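Local coordinates for kinesin-like protein KIF19 (Mus musculus, PDB 5GSZ) that moves toward microtubule plus ends as an ATP-driven kinesin-8 motor and depolymerizes microtubules at the tips of motile cilia, which regulates ciliary length, at residues A15-P20 with K110-L115; V23-E28 with H322-S327; V69-T74 with E78-A83; G122-T127 with A222-A227. One frame throughout, in Å; residues are numbered along the deposited sequence.

Interaction 1 (A15-P20 with K110-L115). With MG (magnesium ion), chain C; ADP (adenosine-5'-diphosphate), chain B.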
loop_
_atom_site.group_PDB
_atom_site.type_symbol
_atom_site.label_atom_id
_atom_site.label_comp_id
_atom_site.label_asym_id
_atom_site.label_seq_id
_atom_site.Cartn_x
_atom_site.Cartn_y
_atom_site.Cartn_z
ATOM N N ALA A 15 -3.707 7.604 6.271
ATOM C CA ALA A 15 -3.383 8.890 5.680
ATOM C C ALA A 15 -4.250 9.071 4.442
ATOM O O ALA A 15 -4.653 8.088 3.815
ATOM C CB ALA A 15 -1.893 8.974 5.331
ATOM N N LEU A 16 -4.554 10.321 4.084
ATOM C CA LEU A 16 -5.254 10.563 2.825
ATOM C C LEU A 16 -4.480 11.562 1.986
ATOM O O LEU A 16 -4.127 12.643 2.473
ATOM C CB LEU A 16 -6.694 11.057 3.016
ATOM C CG LEU A 16 -7.373 10.904 1.638
ATOM C CD1 LEU A 16 -8.685 10.115 1.706
ATOM C CD2 LEU A 16 -7.558 12.230 0.897
ATOM N N ARG A 17 -4.230 11.197 0.723
ATOM C CA ARG A 17 -3.531 12.044 -0.237
ATOM C C ARG A 17 -4.466 12.444 -1.366
ATOM O O ARG A 17 -5.038 11.581 -2.040
ATOM C CB ARG A 17 -2.313 11.339 -0.819
ATOM C CG ARG A 17 -1.415 12.253 -1.628
ATOM C CD ARG A 17 -0.136 11.542 -1.930
ATOM N NE ARG A 17 0.855 12.417 -2.501
ATOM C CZ ARG A 17 2.071 12.020 -2.831
ATOM N NH1 ARG A 17 2.411 10.756 -2.650
ATOM N NH2 ARG A 17 2.940 12.875 -3.352
ATOM N N VAL A 18 -4.588 13.752 -1.588
ATOM C CA VAL A 18 -5.296 14.307 -2.736
ATOM C C VAL A 18 -4.277 14.647 -3.812
ATOM O O VAL A 18 -3.372 15.464 -3.590
ATOM C CB VAL A 18 -6.098 15.553 -2.339
ATOM C CG1 VAL A 18 -7.063 15.903 -3.451
ATOM C CG2 VAL A 18 -6.811 15.337 -0.992
ATOM N N ARG A 19 -4.398 14.026 -4.970
ATOM C CA ARG A 19 -3.490 14.423 -6.030
ATOM C C ARG A 19 -4.010 15.703 -6.666
ATOM O O ARG A 19 -5.187 16.021 -6.544
ATOM C CB ARG A 19 -3.361 13.320 -7.070
ATOM C CG ARG A 19 -4.657 12.977 -7.752
ATOM C CD ARG A 19 -4.377 12.070 -8.928
ATOM N NE ARG A 19 -5.572 11.703 -9.683
ATOM C CZ ARG A 19 -6.282 12.554 -10.432
ATOM N NH1 ARG A 19 -5.941 13.836 -10.492
ATOM N NH2 ARG A 19 -7.343 12.132 -11.111
ATOM N N PRO A 20 -3.156 16.474 -7.327
ATOM C CA PRO A 20 -3.663 17.616 -8.094
ATOM C C PRO A 20 -4.671 17.169 -9.140
ATOM O O PRO A 20 -4.627 16.044 -9.640
ATOM C CB PRO A 20 -2.406 18.193 -8.753
ATOM C CG PRO A 20 -1.281 17.688 -7.907
ATOM C CD PRO A 20 -1.693 16.359 -7.397
ATOM N N LYS A 110 -1.590 5.927 -6.405
ATOM C CA LYS A 110 -0.919 4.830 -5.704
ATOM C C LYS A 110 0.525 4.619 -6.180
ATOM O O LYS A 110 1.475 4.753 -5.399
ATOM C CB LYS A 110 -1.753 3.555 -5.850
ATOM C CG LYS A 110 -3.103 3.634 -5.130
ATOM C CD LYS A 110 -3.854 2.318 -5.170
ATOM C CE LYS A 110 -3.989 1.788 -6.595
ATOM N NZ LYS A 110 -4.754 2.667 -7.526
ATOM N N THR A 111 0.718 4.287 -7.461
ATOM C CA THR A 111 2.079 4.045 -7.934
ATOM C C THR A 111 2.963 5.286 -7.781
ATOM O O THR A 111 4.158 5.163 -7.507
ATOM C CB THR A 111 2.057 3.559 -9.386
ATOM O OG1 THR A 111 1.182 2.435 -9.509
ATOM C CG2 THR A 111 3.430 3.124 -9.833
ATOM N N TYR A 112 2.396 6.488 -7.904
ATOM C CA TYR A 112 3.195 7.688 -7.691
ATOM C C TYR A 112 3.683 7.788 -6.245
ATOM O O TYR A 112 4.853 8.106 -6.001
ATOM C CB TYR A 112 2.399 8.938 -8.087
ATOM C CG TYR A 112 3.159 10.240 -7.905
ATOM C CD1 TYR A 112 4.004 10.720 -8.900
ATOM C CD2 TYR A 112 3.044 10.982 -6.728
ATOM C CE1 TYR A 112 4.703 11.913 -8.741
ATOM C CE2 TYR A 112 3.741 12.166 -6.556
ATOM C CZ TYR A 112 4.571 12.624 -7.574
ATOM O OH TYR A 112 5.264 13.795 -7.418
ATOM N N THR A 113 2.789 7.552 -5.273
ATOM C CA THR A 113 3.182 7.580 -3.864
ATOM C C THR A 113 4.246 6.532 -3.547
ATOM O O THR A 113 5.203 6.829 -2.824
ATOM C CB THR A 113 1.967 7.371 -2.957
ATOM O OG1 THR A 113 1.217 8.583 -2.864
ATOM C CG2 THR A 113 2.399 6.945 -1.534
ATOM N N MET A 114 4.105 5.304 -4.083
ATOM C CA MET A 114 4.972 4.182 -3.708
ATOM C C MET A 114 6.276 4.131 -4.502
ATOM O O MET A 114 7.359 4.055 -3.909
ATOM C CB MET A 114 4.236 2.844 -3.855
ATOM C CG MET A 114 3.029 2.739 -2.952
ATOM S SD MET A 114 3.335 3.221 -1.226
ATOM C CE MET A 114 4.154 1.766 -0.555
ATOM N N LEU A 115 6.188 4.157 -5.838
ATOM C CA LEU A 115 7.364 4.160 -6.705
ATOM C C LEU A 115 7.842 5.571 -7.053
ATOM O O LEU A 115 9.046 5.835 -7.044
ATOM C CB LEU A 115 7.064 3.385 -7.984
ATOM C CG LEU A 115 8.147 3.497 -9.041
ATOM C CD1 LEU A 115 9.306 2.655 -8.585
ATOM C CD2 LEU A 115 7.663 2.982 -10.372
HETATM MG MG MG C . -0.732 1.931 -10.331
HETATM P PB ADP B . -2.566 4.714 -9.606
HETATM O O1B ADP B . -1.199 4.127 -9.338
HETATM O O2B ADP B . -3.364 4.830 -8.329
HETATM O O3B ADP B . -3.272 4.128 -10.799
HETATM P PA ADP B . -0.864 6.647 -10.712
HETATM O O1A ADP B . -0.027 7.290 -9.649
HETATM O O2A ADP B . -0.365 5.465 -11.504
HETATM O O3A ADP B . -2.302 6.235 -10.084
HETATM O "O5'" ADP B . -1.232 7.702 -11.862
HETATM C "C5'" ADP B . -1.586 9.054 -11.626
HETATM C "C4'" ADP B . -0.883 9.884 -12.679
HETATM O "O4'" ADP B . -0.767 11.196 -12.144
HETATM C "C3'" ADP B . 0.528 9.380 -12.826
HETATM O "O3'" ADP B . 0.979 9.841 -14.101
HETATM C "C2'" ADP B . 1.275 10.071 -11.705
HETATM O "O2'" ADP B . 2.625 10.360 -12.092
HETATM C "C1'" ADP B . 0.496 11.366 -11.503
HETATM N N9 ADP B . 0.269 11.668 -10.068
HETATM C C8 ADP B . -0.406 10.901 -9.182
HETATM N N7 ADP B . -0.449 11.464 -7.944
HETATM C C5 ADP B . 0.222 12.625 -8.035
HETATM C C6 ADP B . 0.572 13.699 -7.099
HETATM N N6 ADP B . 0.175 13.643 -5.803
HETATM N N1 ADP B . 1.292 14.733 -7.587
HETATM C C2 ADP B . 1.671 14.793 -8.873
HETATM N N3 ADP B . 1.403 13.838 -9.779
HETATM C C4 ADP B . 0.691 12.753 -9.426
HETATM O O HOH W 1 -1.480 1.143 -8.404
HETATM O O HOH W 2 -0.286 3.121 -11.778
HETATM O O HOH W 3 -2.849 2.035 -11.354
HETATM O O HOH W 4 0.328 0.555 -11.462
#
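Arg17 reaches from strand 12-18 to Tyr112 and Thr113, two residues of the first turn of helix 110-114. Its chain is extended, with CG anti to the backbone N (chi1 -170°), and this carries the guanidinium across to the helix. There Arg17 NH1 donates a hydrogen bond to Thr113 OG1 over 2.5 Å, with the threonine oxygen near the guanidinium plane. The same Thr113 oxygen is hydrogen-bonded to His322 on strand 315-323. Arg17 NH2 comes to the edge of the Tyr112 ring, 3.4 Å from Tyr112 CE2, and is also hydrogen-bonded to Gln77. The guanidinium and ring planes are 60° apart, so the two groups do not lie flat on each other. One face of the Tyr112 ring is covered by the adenine of ADP, and Tyr112 CD2 lies 3.5 Å from ADP C5. A serine in place of Tyr112 would probably leave that side of the adenine without its cover and the Arg17 guanidinium without a ring beside it. Pro20 also meets the base, with Pro20 CD 3.4 Å from ADP N1. At the phosphate end, Lys110 NZ donates to ADP O2B over 2.7 Å, and Thr111 OG1 binds magnesium at 2.1 Å. This is the nucleotide pocket of a kinesin motor domain, with the P-loop (Walker A) lysine and threonine at the start of its helix.

Interaction 2 (V23-E28 with H322-S327)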
loop_
_atom_site.group_PDB
_atom_site.type_symbol
_atom_site.label_atom_id
_atom_site.label_comp_id
_atom_site.label_asym_id
_atom_site.label_seq_id
_atom_site.Cartn_x
_atom_site.Cartn_y
_atom_site.Cartn_z
ATOM N N VAL A 23 -5.544 17.602 -16.250
ATOM C CA VAL A 23 -6.070 18.240 -17.452
ATOM C C VAL A 23 -7.276 17.473 -17.977
ATOM O O VAL A 23 -8.333 18.056 -18.228
ATOM C CB VAL A 23 -4.971 18.363 -18.523
ATOM C CG1 VAL A 23 -5.574 18.801 -19.846
ATOM C CG2 VAL A 23 -3.903 19.340 -18.075
ATOM N N ALA A 24 -7.146 16.150 -18.118
ATOM C CA ALA A 24 -8.258 15.340 -18.622
ATOM C C ALA A 24 -9.530 15.536 -17.807
ATOM O O ALA A 24 -10.635 15.453 -18.357
ATOM C CB ALA A 24 -7.875 13.862 -18.633
ATOM N N GLU A 25 -9.400 15.813 -16.507
ATOM C CA GLU A 25 -10.570 16.114 -15.693
ATOM C C GLU A 25 -11.124 17.502 -16.001
ATOM O O GLU A 25 -12.341 17.703 -15.984
ATOM C CB GLU A 25 -10.223 15.964 -14.201
ATOM C CG GLU A 25 -10.025 14.496 -13.748
ATOM C CD GLU A 25 -9.326 14.323 -12.377
ATOM O OE1 GLU A 25 -8.537 15.216 -11.961
ATOM O OE2 GLU A 25 -9.590 13.281 -11.706
ATOM N N LEU A 26 -10.258 18.458 -16.321
ATOM C CA LEU A 26 -10.726 19.794 -16.664
ATOM C C LEU A 26 -11.416 19.802 -18.024
ATOM O O LEU A 26 -12.410 20.501 -18.221
ATOM C CB LEU A 26 -9.553 20.759 -16.647
ATOM C CG LEU A 26 -8.911 20.894 -15.279
ATOM C CD1 LEU A 26 -7.747 21.912 -15.270
ATOM C CD2 LEU A 26 -9.993 21.271 -14.289
ATOM N N GLU A 27 -10.907 19.029 -18.972
ATOM C CA GLU A 27 -11.548 18.969 -20.271
ATOM C C GLU A 27 -12.933 18.353 -20.159
ATOM O O GLU A 27 -13.867 18.773 -20.856
ATOM C CB GLU A 27 -10.669 18.182 -21.235
ATOM C CG GLU A 27 -9.212 18.505 -21.040
ATOM C CD GLU A 27 -8.429 18.604 -22.330
ATOM O OE1 GLU A 27 -8.344 17.595 -23.063
ATOM O OE2 GLU A 27 -7.892 19.697 -22.598
ATOM N N GLU A 28 -13.093 17.353 -19.281
ATOM C CA GLU A 28 -14.417 16.788 -19.050
ATOM C C GLU A 28 -15.340 17.771 -18.347
ATOM O O GLU A 28 -16.552 17.525 -18.299
ATOM C CB GLU A 28 -14.317 15.493 -18.247
ATOM N N HIS A 322 -5.859 7.353 -1.480
ATOM C CA HIS A 322 -5.668 8.332 -2.549
ATOM C C HIS A 322 -6.996 8.691 -3.196
ATOM O O HIS A 322 -7.808 7.804 -3.470
ATOM C CB HIS A 322 -4.718 7.775 -3.624
ATOM C CG HIS A 322 -3.348 7.473 -3.106
ATOM N ND1 HIS A 322 -3.046 6.309 -2.431
ATOM C CD2 HIS A 322 -2.205 8.196 -3.144
ATOM C CE1 HIS A 322 -1.772 6.324 -2.089
ATOM N NE2 HIS A 322 -1.240 7.462 -2.505
ATOM N N ILE A 323 -7.216 9.983 -3.458
ATOM C CA ILE A 323 -8.393 10.430 -4.204
ATOM C C ILE A 323 -7.997 11.482 -5.228
ATOM O O ILE A 323 -6.959 12.143 -5.123
ATOM C CB ILE A 323 -9.533 11.025 -3.330
ATOM C CG1 ILE A 323 -9.114 12.372 -2.741
ATOM C CG2 ILE A 323 -10.011 10.035 -2.252
ATOM C CD1 ILE A 323 -10.182 13.030 -1.905
ATOM N N SER A 324 -8.855 11.626 -6.223
ATOM C CA SER A 324 -8.882 12.784 -7.094
ATOM C C SER A 324 -9.651 13.923 -6.421
ATOM O O SER A 324 -10.600 13.683 -5.666
ATOM C CB SER A 324 -9.539 12.431 -8.421
ATOM O OG SER A 324 -9.691 13.575 -9.235
ATOM N N PRO A 325 -9.250 15.171 -6.649
ATOM C CA PRO A 325 -10.048 16.305 -6.158
ATOM C C PRO A 325 -11.160 16.699 -7.110
ATOM O O PRO A 325 -11.882 17.660 -6.828
ATOM C CB PRO A 325 -9.007 17.426 -6.037
ATOM C CG PRO A 325 -7.975 17.102 -7.103
ATOM C CD PRO A 325 -8.020 15.606 -7.346
ATOM N N ALA A 326 -11.309 15.952 -8.203
ATOM C CA ALA A 326 -12.211 16.306 -9.284
ATOM C C ALA A 326 -13.666 15.963 -8.972
ATOM O O ALA A 326 -13.979 14.876 -8.459
ATOM C CB ALA A 326 -11.787 15.585 -10.558
ATOM N N SER A 327 -14.559 16.892 -9.336
ATOM C CA SER A 327 -15.995 16.636 -9.263
ATOM C C SER A 327 -16.393 15.401 -10.067
ATOM O O SER A 327 -17.253 14.631 -9.627
ATOM C CB SER A 327 -16.781 17.859 -9.744
ATOM O OG SER A 327 -16.664 18.052 -11.151
#
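Glu25, on the short helix 23-27, reaches the loop that follows strand 315-323 and meets Ser324 and Ala326. Its CB lies 4.0 Å from Ala326 CB, and the chain then runs along that methyl. Glu25 CG is 3.8 Å from Ala326 CB. The side chain is extended beyond CG (chi2 165°), which lays the carboxylate alongside the Ala326 methyl, with OE2 at the serine. Glu25 CD sits 3.3 Å from Ala326 CB. At the tip the two oxygens have different partners. Glu25 OE2 accepts a hydrogen bond from Ser324 OG over 2.5 Å and forms a salt bridge with Arg19. Glu25 OE1 accepts from the backbone N of Ser22, just before the helix. Ser324 OG has a second role. It accepts from Ala326 N at 3.1 Å, an ST turn, which probably helps hold Ala326 beside the glutamate. The serine hydroxyl therefore links the carboxylate to the loop backbone. The contact joins helix 23-27 to the end of strand 315-323 of the central sheet. An arginine, a hydroxyl and a backbone N-H all donate to one carboxylate, which would probably favour its ionised form.

Interaction 3 (V69-T74 with E78-A83)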
loop_
_atom_site.group_PDB
_atom_site.type_symbol
_atom_site.label_atom_id
_atom_site.label_comp_id
_atom_site.label_asym_id
_atom_site.label_seq_id
_atom_site.Cartn_x
_atom_site.Cartn_y
_atom_site.Cartn_z
ATOM N N VAL A 69 -3.335 11.865 9.001
ATOM C CA VAL A 69 -2.630 12.931 8.302
ATOM C C VAL A 69 -3.244 13.080 6.921
ATOM O O VAL A 69 -3.775 12.121 6.350
ATOM C CB VAL A 69 -1.108 12.643 8.248
ATOM C CG1 VAL A 69 -0.832 11.347 7.525
ATOM C CG2 VAL A 69 -0.339 13.819 7.630
ATOM N N ALA A 70 -3.182 14.296 6.389
ATOM C CA ALA A 70 -3.734 14.611 5.083
ATOM C C ALA A 70 -2.658 15.263 4.226
ATOM O O ALA A 70 -1.729 15.885 4.749
ATOM C CB ALA A 70 -4.944 15.531 5.219
ATOM N N PHE A 71 -2.774 15.099 2.904
ATOM C CA PHE A 71 -1.841 15.715 1.964
ATOM C C PHE A 71 -2.588 16.111 0.701
ATOM O O PHE A 71 -3.352 15.303 0.167
ATOM C CB PHE A 71 -0.696 14.770 1.557
ATOM C CG PHE A 71 -0.026 14.044 2.694
ATOM C CD1 PHE A 71 0.903 14.673 3.494
ATOM C CD2 PHE A 71 -0.288 12.686 2.918
ATOM C CE1 PHE A 71 1.540 13.976 4.527
ATOM C CE2 PHE A 71 0.343 11.977 3.942
ATOM C CZ PHE A 71 1.255 12.618 4.747
ATOM N N ASP A 72 -2.336 17.324 0.198
ATOM C CA ASP A 72 -2.724 17.703 -1.161
ATOM C C ASP A 72 -1.484 18.164 -1.925
ATOM O O ASP A 72 -0.354 17.996 -1.457
ATOM C CB ASP A 72 -3.833 18.766 -1.162
ATOM C CG ASP A 72 -3.398 20.106 -0.577
ATOM O OD1 ASP A 72 -2.178 20.402 -0.506
ATOM O OD2 ASP A 72 -4.306 20.880 -0.200
ATOM N N PHE A 73 -1.709 18.791 -3.092
ATOM C CA PHE A 73 -0.622 19.131 -4.017
ATOM C C PHE A 73 0.512 19.911 -3.361
ATOM O O PHE A 73 1.600 20.003 -3.934
ATOM C CB PHE A 73 -1.148 19.956 -5.195
ATOM C CG PHE A 73 -1.676 21.311 -4.799
ATOM C CD1 PHE A 73 -2.863 21.422 -4.084
ATOM C CD2 PHE A 73 -0.974 22.469 -5.115
ATOM C CE1 PHE A 73 -3.356 22.658 -3.712
ATOM C CE2 PHE A 73 -1.463 23.713 -4.748
ATOM C CZ PHE A 73 -2.658 23.802 -4.046
ATOM N N THR A 74 0.285 20.485 -2.180
ATOM C CA THR A 74 1.360 21.203 -1.507
ATOM C C THR A 74 2.433 20.257 -0.981
ATOM O O THR A 74 3.614 20.625 -0.952
ATOM C CB THR A 74 0.803 22.046 -0.363
ATOM O OG1 THR A 74 0.139 21.194 0.579
ATOM C CG2 THR A 74 -0.185 23.053 -0.905
ATOM N N GLU A 78 9.010 13.806 -0.374
ATOM C CA GLU A 78 9.694 13.570 0.902
ATOM C C GLU A 78 8.821 13.895 2.102
ATOM O O GLU A 78 8.997 13.292 3.162
ATOM C CB GLU A 78 10.995 14.362 1.012
ATOM C CG GLU A 78 12.256 13.531 0.644
ATOM C CD GLU A 78 12.949 12.848 1.829
ATOM O OE1 GLU A 78 13.902 12.071 1.590
ATOM O OE2 GLU A 78 12.571 13.119 2.992
ATOM N N MET A 79 7.892 14.838 1.982
ATOM C CA MET A 79 7.052 15.147 3.132
ATOM C C MET A 79 6.061 14.022 3.388
ATOM O O MET A 79 5.779 13.678 4.546
ATOM C CB MET A 79 6.314 16.460 2.912
ATOM C CG MET A 79 7.203 17.655 2.665
ATOM S SD MET A 79 6.206 19.127 2.375
ATOM C CE MET A 79 7.518 20.319 2.056
ATOM N N VAL A 80 5.517 13.447 2.313
ATOM C CA VAL A 80 4.680 12.261 2.450
ATOM C C VAL A 80 5.464 11.141 3.114
ATOM O O VAL A 80 4.966 10.470 4.026
ATOM C CB VAL A 80 4.124 11.836 1.079
ATOM C CG1 VAL A 80 3.719 10.371 1.108
ATOM C CG2 VAL A 80 2.924 12.684 0.728
ATOM N N TYR A 81 6.709 10.936 2.683
ATOM C CA TYR A 81 7.536 9.909 3.291
ATOM C C TYR A 81 7.761 10.176 4.774
ATOM O O TYR A 81 7.577 9.282 5.614
ATOM C CB TYR A 81 8.863 9.821 2.561
ATOM C CG TYR A 81 9.906 9.112 3.375
ATOM C CD1 TYR A 81 9.839 7.736 3.572
ATOM C CD2 TYR A 81 10.956 9.814 3.960
ATOM C CE1 TYR A 81 10.794 7.074 4.321
ATOM C CE2 TYR A 81 11.910 9.165 4.705
ATOM C CZ TYR A 81 11.827 7.795 4.882
ATOM O OH TYR A 81 12.780 7.145 5.623
ATOM N N GLN A 82 8.174 11.404 5.117
ATOM C CA GLN A 82 8.456 11.725 6.512
ATOM C C GLN A 82 7.231 11.475 7.384
ATOM O O GLN A 82 7.346 10.961 8.501
ATOM C CB GLN A 82 8.906 13.181 6.648
ATOM C CG GLN A 82 10.137 13.635 5.849
ATOM C CD GLN A 82 11.465 13.235 6.464
ATOM O OE1 GLN A 82 11.536 12.876 7.636
ATOM N NE2 GLN A 82 12.534 13.340 5.678
ATOM N N ALA A 83 6.051 11.806 6.883
ATOM C CA ALA A 83 4.853 11.708 7.695
ATOM C C ALA A 83 4.264 10.311 7.735
ATOM O O ALA A 83 3.356 10.065 8.538
ATOM C CB ALA A 83 3.791 12.677 7.179
#
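Phe71 turns its ring onto Val80 and Ala83 with CG beside the backbone N and anti to the carbonyl carbon (chi1 -47°). Val80 answers with CG1 anti to its own backbone N (chi1 158°), which leaves CG2 to meet the ring. The contact lies at one edge of the central sheet of the kinesin motor domain. There strand 69-71 leads through a short loop into helix 77-84, which packs against it. The strand and the helix segment run nearly antiparallel, at 172°, with their axes 10.1 Å apart at closest approach. Val80 CG2 stands over one face of the Phe71 ring, 3.8 Å from its centroid, in a CH-pi contact. It lies close to the ring normal. Ala83, almost one helical turn further on, comes from another direction. Its CB meets the ring edge, 3.5 Å from Phe71 CZ and near the ring plane. The phenylalanine is thus held at a face and at an edge by two small side chains of one helix. Val69 extends the apolar seam, with its CG2 4.3 Å from Ala83 CB. On the sheet side, Phe71 and Val69 both touch Ala15 of strand 12-18, and Val80 reaches Arg17 on the same strand. After the strand the chain bends in an Asx turn. Asp72 OD1 takes two bonds there, one from the Thr74 hydroxyl and one from the Thr74 backbone. Thr74 N approaches that oxygen on its anti side, out of the carboxylate plane, at 3.0 Å.

Interaction 4 (G122-T127 with A222-A227)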
loop_
_atom_site.group_PDB
_atom_site.type_symbol
_atom_site.label_atom_id
_atom_site.label_comp_id
_atom_site.label_asym_id
_atom_site.label_seq_id
_atom_site.Cartn_x
_atom_site.Cartn_y
_atom_site.Cartn_z
ATOM N N GLY A 122 9.428 7.917 -4.874
ATOM C CA GLY A 122 8.450 7.725 -3.817
ATOM C C GLY A 122 8.913 7.021 -2.553
ATOM O O GLY A 122 10.060 7.158 -2.117
ATOM N N ILE A 123 7.996 6.249 -1.966
ATOM C CA ILE A 123 8.193 5.689 -0.634
ATOM C C ILE A 123 9.259 4.593 -0.638
ATOM O O ILE A 123 10.064 4.506 0.296
ATOM C CB ILE A 123 6.859 5.154 -0.078
ATOM C CG1 ILE A 123 5.912 6.299 0.256
ATOM C CG2 ILE A 123 7.100 4.277 1.161
ATOM C CD1 ILE A 123 6.487 7.273 1.244
ATOM N N TYR A 124 9.251 3.717 -1.650
ATOM C CA TYR A 124 10.215 2.624 -1.749
ATOM C C TYR A 124 11.639 3.092 -1.500
ATOM O O TYR A 124 12.240 2.741 -0.482
ATOM C CB TYR A 124 10.180 1.941 -3.122
ATOM C CG TYR A 124 8.901 1.209 -3.490
ATOM C CD1 TYR A 124 8.034 0.710 -2.523
ATOM C CD2 TYR A 124 8.567 1.016 -4.820
ATOM C CE1 TYR A 124 6.859 0.028 -2.896
ATOM C CE2 TYR A 124 7.434 0.353 -5.188
ATOM C CZ TYR A 124 6.573 -0.141 -4.238
ATOM O OH TYR A 124 5.439 -0.810 -4.650
ATOM N N VAL A 125 12.178 3.898 -2.414
ATOM C CA VAL A 125 13.589 4.249 -2.334
ATOM C C VAL A 125 13.864 5.130 -1.117
ATOM O O VAL A 125 14.913 5.005 -0.480
ATOM C CB VAL A 125 14.081 4.900 -3.652
ATOM C CG1 VAL A 125 13.771 4.029 -4.859
ATOM C CG2 VAL A 125 13.473 6.251 -3.857
ATOM N N ARG A 126 12.939 6.014 -0.756
ATOM C CA ARG A 126 13.170 6.836 0.432
ATOM C C ARG A 126 13.277 5.963 1.667
ATOM O O ARG A 126 14.127 6.190 2.535
ATOM C CB ARG A 126 12.061 7.885 0.599
ATOM C CG ARG A 126 12.138 8.983 -0.437
ATOM C CD ARG A 126 10.918 9.870 -0.509
ATOM N NE ARG A 126 11.362 11.204 -0.911
ATOM C CZ ARG A 126 11.578 11.610 -2.161
ATOM N NH1 ARG A 126 11.366 10.805 -3.191
ATOM N NH2 ARG A 126 12.016 12.834 -2.391
ATOM N N THR A 127 12.456 4.924 1.735
ATOM C CA THR A 127 12.500 4.018 2.870
ATOM C C THR A 127 13.721 3.111 2.822
ATOM O O THR A 127 14.371 2.902 3.852
ATOM C CB THR A 127 11.217 3.196 2.925
ATOM O OG1 THR A 127 10.100 4.071 2.738
ATOM C CG2 THR A 127 11.081 2.507 4.267
ATOM N N ALA A 222 1.300 -4.848 -6.368
ATOM C CA ALA A 222 2.756 -4.904 -6.397
ATOM C C ALA A 222 3.263 -4.923 -4.959
ATOM O O ALA A 222 2.922 -4.051 -4.158
ATOM C CB ALA A 222 3.338 -3.739 -7.195
ATOM N N VAL A 223 4.037 -5.938 -4.613
ATOM C CA VAL A 223 4.535 -6.063 -3.254
ATOM C C VAL A 223 6.047 -5.976 -3.288
ATOM O O VAL A 223 6.714 -6.770 -3.966
ATOM C CB VAL A 223 4.078 -7.357 -2.570
ATOM C CG1 VAL A 223 4.464 -7.289 -1.109
ATOM C CG2 VAL A 223 2.552 -7.560 -2.723
ATOM N N LEU A 224 6.579 -5.000 -2.572
ATOM C CA LEU A 224 7.999 -4.913 -2.281
ATOM C C LEU A 224 8.192 -5.292 -0.808
ATOM O O LEU A 224 7.633 -4.643 0.093
ATOM C CB LEU A 224 8.519 -3.507 -2.587
ATOM C CG LEU A 224 10.012 -3.334 -2.334
ATOM C CD1 LEU A 224 10.761 -4.112 -3.366
ATOM C CD2 LEU A 224 10.409 -1.876 -2.372
ATOM N N GLN A 225 8.928 -6.369 -0.558
ATOM C CA GLN A 225 9.225 -6.765 0.809
ATOM C C GLN A 225 10.719 -6.699 1.067
ATOM O O GLN A 225 11.525 -7.055 0.211
ATOM C CB GLN A 225 8.692 -8.150 1.145
ATOM C CG GLN A 225 8.771 -9.175 0.061
ATOM C CD GLN A 225 8.767 -10.582 0.653
ATOM O OE1 GLN A 225 9.098 -10.774 1.844
ATOM N NE2 GLN A 225 8.351 -11.568 -0.153
ATOM N N VAL A 226 11.062 -6.194 2.245
ATOM C CA VAL A 226 12.435 -6.036 2.693
ATOM C C VAL A 226 12.573 -6.768 4.016
ATOM O O VAL A 226 11.858 -6.459 4.975
ATOM C CB VAL A 226 12.820 -4.560 2.868
ATOM C CG1 VAL A 226 14.297 -4.447 3.256
ATOM C CG2 VAL A 226 12.507 -3.784 1.622
ATOM N N ALA A 227 13.498 -7.722 4.067
ATOM C CA ALA A 227 13.810 -8.477 5.275
ATOM C C ALA A 227 15.111 -7.957 5.873
ATOM O O ALA A 227 16.024 -7.573 5.135
ATOM C CB ALA A 227 13.926 -9.961 4.950
#
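Between residues 122-127 and 222-227 the CA atoms come nearest at Tyr124 and Leu224, 7.9 Å apart, and no hydrogen bond joins the two segments. Gly122 is at the N-cap position, so Tyr124 belongs to the first turn of the helix. Its CG sits beside the backbone N (chi1 -65°), and this swings the ring toward the strand. Leu224 points its side chain at the helix. Its CD2 methyl lies over one face of the tyrosine ring in a CH-pi contact, 3.9 Å from the centroid and 28° off the normal. The methyl is shifted off the centre toward the CG-CD1 bond, with Leu224 CD2 3.5 Å from Tyr124 CD1. Leu224 CB follows along the same side, 3.9 Å from Tyr124 CE1. The phenol end points back along the strand to Ala222. Tyr124 OH is 4.1 Å from Ala222 O, too far for a hydrogen bond. An alanine at Tyr124 is likely to open a gap between helix and sheet and leave Leu224 CD2 without its aromatic partner. Both side chains also touch Met248 on strand 242-250, and Tyr124 touches Leu115 just after helix 110-114. Leu224 packs in addition on Met148 and Tyr150 of strand 142-154. Backbone bonds of Ile123 with Thr113 and of Tyr124 with Met114 tie the start of helix 123-136 to helix 110-114, beside the sheet.

All four contacts join parts of one kinesin motor domain and reach its eight-stranded central sheet. Interactions 1, 2 and 3 use the adjacent strands 12-18, 315-323 and 69-71. Interaction 4 lies further across the sheet, on strand 220-232. Centres range from 9 Å apart, for 1 and 3, to 28 Å, for 2 and 4. Along the chain, the segments of 1 and 2 alternate, 3 falls between the two halves of 1, and 4 follows 1. Interaction 1 touches the other three: the Arg19–Glu25 salt bridge ties it to 2, strand pairing to 3, and backbone bonds at the start of helix 123-136 to 4. The nucleotide site is thus linked directly to each of these parts of the motor.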